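Local coordinates for protein 4'-phospho-dehydrooxetanocin synthase (Bacillus megaterium, PDB 5UL3) that catalyses the cobalamin-dependent radical S-adenosylmethionine ring contraction of dAMP to an oxetane aldehyde in oxetanocin A biosynthesis, using a [4Fe-4S] cluster, at residues A[323-332]-A[362-370]. Numbering follows the deposited sequence.
Sequences RDHKLRSWRP and DEEFIGELP. With EDO (1,2-ethanediol), chain S.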
loop_
_atom_site.group_PDB
_atom_site.type_symbol
_atom_site.label_atom_id
_atom_site.label_comp_id
_atom_site.label_asym_id
_atom_site.label_seq_id
_atom_site.Cartn_x
_atom_site.Cartn_y
_atom_site.Cartn_z
ATOM N N ARG A 323 -6.756 1.416 -13.795
ATOM C CA ARG A 323 -7.556 2.297 -12.956
ATOM C C ARG A 323 -8.934 1.734 -12.605
ATOM O O ARG A 323 -9.689 2.397 -11.893
ATOM C CB ARG A 323 -7.693 3.677 -13.627
ATOM C CG ARG A 323 -6.327 4.335 -13.964
ATOM C CD ARG A 323 -5.362 4.331 -12.740
ATOM N NE ARG A 323 -5.976 4.941 -11.553
ATOM C CZ ARG A 323 -5.567 4.693 -10.305
ATOM N NH1 ARG A 323 -6.177 5.277 -9.269
ATOM N NH2 ARG A 323 -4.563 3.837 -10.095
ATOM N N ASP A 324 -9.267 0.515 -13.050
ATOM C CA ASP A 324 -10.651 0.046 -12.954
ATOM C C ASP A 324 -11.058 -0.255 -11.518
ATOM O O ASP A 324 -12.240 -0.155 -11.178
ATOM C CB ASP A 324 -10.850 -1.203 -13.810
ATOM C CG ASP A 324 -10.682 -0.910 -15.281
ATOM O OD1 ASP A 324 -9.522 -0.838 -15.731
ATOM O OD2 ASP A 324 -11.708 -0.704 -15.960
ATOM N N HIS A 325 -10.101 -0.611 -10.671
ATOM C CA HIS A 325 -10.395 -0.945 -9.280
ATOM C C HIS A 325 -10.244 0.267 -8.360
ATOM O O HIS A 325 -11.073 0.475 -7.460
ATOM C CB HIS A 325 -9.479 -2.101 -8.849
ATOM C CG HIS A 325 -9.681 -2.567 -7.426
ATOM N ND1 HIS A 325 -10.857 -3.140 -6.981
ATOM C CD2 HIS A 325 -8.844 -2.554 -6.363
ATOM C CE1 HIS A 325 -10.737 -3.443 -5.699
ATOM N NE2 HIS A 325 -9.521 -3.114 -5.304
ATOM N N LYS A 326 -9.220 1.092 -8.591
ATOM C CA LYS A 326 -8.909 2.233 -7.734
ATOM C C LYS A 326 -9.618 3.513 -8.157
ATOM O O LYS A 326 -9.732 4.431 -7.340
ATOM C CB LYS A 326 -7.395 2.465 -7.711
ATOM C CG LYS A 326 -6.610 1.345 -6.998
ATOM C CD LYS A 326 -6.632 1.562 -5.477
ATOM C CE LYS A 326 -7.395 0.461 -4.765
ATOM N NZ LYS A 326 -7.435 0.688 -3.264
ATOM N N LEU A 327 -10.087 3.578 -9.408
ATOM C CA LEU A 327 -10.935 4.637 -9.971
ATOM C C LEU A 327 -10.135 5.857 -10.429
ATOM O O LEU A 327 -8.941 5.993 -10.131
ATOM C CB LEU A 327 -12.038 5.052 -8.987
ATOM C CG LEU A 327 -12.926 3.922 -8.428
ATOM C CD1 LEU A 327 -14.117 4.515 -7.712
ATOM C CD2 LEU A 327 -13.372 2.953 -9.520
ATOM N N ARG A 328 -10.792 6.755 -11.170
ATOM C CA ARG A 328 -10.101 7.785 -11.938
ATOM C C ARG A 328 -10.332 9.185 -11.408
ATOM O O ARG A 328 -10.036 10.159 -12.113
ATOM C CB ARG A 328 -10.534 7.712 -13.408
ATOM C CG ARG A 328 -10.411 6.323 -13.992
ATOM C CD ARG A 328 -11.635 5.925 -14.826
ATOM N NE ARG A 328 -11.445 4.573 -15.335
ATOM C CZ ARG A 328 -11.994 3.488 -14.798
ATOM N NH1 ARG A 328 -11.756 2.300 -15.330
ATOM N NH2 ARG A 328 -12.787 3.598 -13.737
ATOM N N SER A 329 -10.878 9.319 -10.204
ATOM C CA SER A 329 -11.069 10.605 -9.560
ATOM C C SER A 329 -10.459 10.529 -8.169
ATOM O O SER A 329 -10.294 9.444 -7.613
ATOM C CB SER A 329 -12.552 10.972 -9.449
ATOM O OG SER A 329 -13.241 9.974 -8.712
ATOM N N TRP A 330 -10.139 11.688 -7.609
ATOM C CA TRP A 330 -9.426 11.771 -6.336
ATOM C C TRP A 330 -10.392 12.253 -5.258
ATOM O O TRP A 330 -11.018 13.301 -5.409
ATOM C CB TRP A 330 -8.221 12.697 -6.475
ATOM C CG TRP A 330 -7.320 12.778 -5.274
ATOM C CD1 TRP A 330 -6.435 11.830 -4.850
ATOM C CD2 TRP A 330 -7.171 13.898 -4.391
ATOM N NE1 TRP A 330 -5.756 12.284 -3.747
ATOM C CE2 TRP A 330 -6.201 13.541 -3.429
ATOM C CE3 TRP A 330 -7.779 15.159 -4.308
ATOM C CZ2 TRP A 330 -5.804 14.404 -2.415
ATOM C CZ3 TRP A 330 -7.387 16.016 -3.300
ATOM C CH2 TRP A 330 -6.417 15.629 -2.355
ATOM N N ARG A 331 -10.519 11.476 -4.179
ATOM C CA ARG A 331 -11.480 11.729 -3.102
ATOM C C ARG A 331 -10.721 11.907 -1.787
ATOM O O ARG A 331 -10.317 10.909 -1.163
ATOM C CB ARG A 331 -12.474 10.571 -2.985
ATOM C CG ARG A 331 -13.268 10.277 -4.272
ATOM C CD ARG A 331 -12.602 9.204 -5.142
ATOM N NE ARG A 331 -12.747 7.859 -4.573
ATOM C CZ ARG A 331 -12.114 6.787 -5.037
ATOM N NH1 ARG A 331 -12.316 5.595 -4.482
ATOM N NH2 ARG A 331 -11.281 6.905 -6.074
ATOM N N PRO A 332 -10.480 13.131 -1.341
ATOM C CA PRO A 332 -9.704 13.343 -0.110
ATOM C C PRO A 332 -10.544 13.306 1.152
ATOM O O PRO A 332 -11.718 13.685 1.171
ATOM C CB PRO A 332 -9.130 14.752 -0.311
ATOM C CG PRO A 332 -10.229 15.446 -1.121
ATOM C CD PRO A 332 -10.690 14.383 -2.088
ATOM N N ASP A 362 -2.109 6.224 0.532
ATOM C CA ASP A 362 -2.601 6.973 -0.637
ATOM C C ASP A 362 -1.813 6.643 -1.901
ATOM O O ASP A 362 -0.577 6.658 -1.907
ATOM C CB ASP A 362 -2.494 8.483 -0.396
ATOM C CG ASP A 362 -3.150 8.937 0.874
ATOM O OD1 ASP A 362 -3.040 8.247 1.916
ATOM O OD2 ASP A 362 -3.717 10.037 0.853
ATOM N N GLU A 363 -2.538 6.389 -2.995
ATOM C CA GLU A 363 -1.904 6.430 -4.309
ATOM C C GLU A 363 -1.354 7.817 -4.599
ATOM O O GLU A 363 -0.299 7.959 -5.233
ATOM C CB GLU A 363 -2.912 6.028 -5.391
ATOM C CG GLU A 363 -3.238 4.544 -5.411
ATOM C CD GLU A 363 -4.119 4.189 -6.589
ATOM O OE1 GLU A 363 -5.205 4.802 -6.694
ATOM O OE2 GLU A 363 -3.695 3.348 -7.424
ATOM N N GLU A 364 -2.070 8.849 -4.164
ATOM C CA GLU A 364 -1.787 10.248 -4.497
ATOM C C GLU A 364 -2.079 11.071 -3.245
ATOM O O GLU A 364 -3.211 11.528 -3.032
ATOM C CB GLU A 364 -2.627 10.718 -5.688
ATOM C CG GLU A 364 -2.424 12.183 -6.035
ATOM C CD GLU A 364 -3.251 12.639 -7.232
ATOM O OE1 GLU A 364 -4.258 11.977 -7.579
ATOM O OE2 GLU A 364 -2.875 13.669 -7.829
ATOM N N PHE A 365 -1.041 11.292 -2.435
ATOM C CA PHE A 365 -1.224 12.019 -1.183
ATOM C C PHE A 365 -1.578 13.484 -1.433
ATOM O O PHE A 365 -2.432 14.047 -0.738
ATOM C CB PHE A 365 0.047 11.901 -0.336
ATOM C CG PHE A 365 -0.039 12.594 0.994
ATOM C CD1 PHE A 365 -0.906 12.130 1.981
ATOM C CD2 PHE A 365 0.770 13.685 1.280
ATOM C CE1 PHE A 365 -0.967 12.763 3.220
ATOM C CE2 PHE A 365 0.721 14.320 2.530
ATOM C CZ PHE A 365 -0.161 13.864 3.494
ATOM N N ILE A 366 -0.961 14.114 -2.438
ATOM C CA ILE A 366 -1.133 15.559 -2.616
ATOM C C ILE A 366 -2.409 15.878 -3.391
ATOM O O ILE A 366 -3.220 16.716 -2.968
ATOM C CB ILE A 366 0.106 16.155 -3.304
ATOM C CG1 ILE A 366 1.340 15.903 -2.439
ATOM C CG2 ILE A 366 -0.081 17.642 -3.538
ATOM C CD1 ILE A 366 2.602 16.112 -3.183
ATOM N N GLY A 367 -2.612 15.231 -4.524
ATOM C CA GLY A 367 -3.890 15.358 -5.204
ATOM C C GLY A 367 -4.025 16.620 -6.047
ATOM O O GLY A 367 -3.075 17.383 -6.286
ATOM N N GLU A 368 -5.251 16.812 -6.533
ATOM C CA GLU A 368 -5.625 17.945 -7.372
ATOM C C GLU A 368 -7.104 18.205 -7.153
ATOM O O GLU A 368 -7.910 17.272 -7.227
ATOM C CB GLU A 368 -5.376 17.686 -8.868
ATOM C CG GLU A 368 -3.944 17.844 -9.346
ATOM C CD GLU A 368 -3.833 17.939 -10.865
ATOM O OE1 GLU A 368 -4.793 18.414 -11.512
ATOM O OE2 GLU A 368 -2.784 17.537 -11.417
ATOM N N LEU A 369 -7.451 19.454 -6.894
ATOM C CA LEU A 369 -8.838 19.851 -6.723
ATOM C C LEU A 369 -9.251 20.821 -7.829
ATOM O O LEU A 369 -8.419 21.590 -8.323
ATOM C CB LEU A 369 -9.039 20.513 -5.354
ATOM C CG LEU A 369 -8.819 19.526 -4.209
ATOM C CD1 LEU A 369 -8.699 20.225 -2.866
ATOM C CD2 LEU A 369 -9.947 18.491 -4.198
ATOM N N PRO A 370 -10.515 20.789 -8.262
ATOM C CA PRO A 370 -10.966 21.787 -9.249
ATOM C C PRO A 370 -10.707 23.227 -8.819
ATOM O O PRO A 370 -10.396 24.065 -9.676
ATOM C CB PRO A 370 -12.465 21.485 -9.386
ATOM C CG PRO A 370 -12.591 20.039 -9.055
ATOM C CD PRO A 370 -11.552 19.777 -7.984
HETATM C C1 EDO S . -13.873 6.036 -11.851
HETATM O O1 EDO S . -14.270 5.388 -13.062
HETATM C C2 EDO S . -13.988 7.530 -11.948
HETATM O O2 EDO S . -14.083 8.082 -10.639
#
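Bends at chi2 and chi3 (-50° and -54°) curl the Arg323 chain until its guanidinium meets the carboxylate of Glu363 end-on. The grip is nearly straight: Arg323 NH1 reaches Glu363 OE1 at 2.8 Å and Arg323 NH2 reaches Glu363 OE2 at 2.9 Å, both on the syn side but tilted out of the carboxylate plane. Arginine suits this place because NH1 also bonds Leu327 O, tying in the turn of 323-332. Lys326 CB packs 3.4 Å from Glu363 OE1, while its ammonium goes on to cobalamin.

With CG anti to the backbone N (chi1 -175°), Trp330 inserts its indole into the bend of 362-370. Trp330 NE1 donates to Glu364 O at 2.7 Å, and Gly367 CA sits over the six-membered ring in a CH-pi contact. Glycine fits because its bare CA can lie on the ring face and it readily adopts a positive phi. Leu369 CD2 meets the ring edge at Trp330 CZ3 (3.7 Å), and Pro332 CB lies over the opposite face, toward its rim.

Glu363 OE2 also accepts a hydrogen bond from cobalamin, and Arg323 and Glu363 both touch the iron-sulfur cluster. The two-point grip thus probably fixes the rotation of the Glu363 carboxylate beside both cofactors.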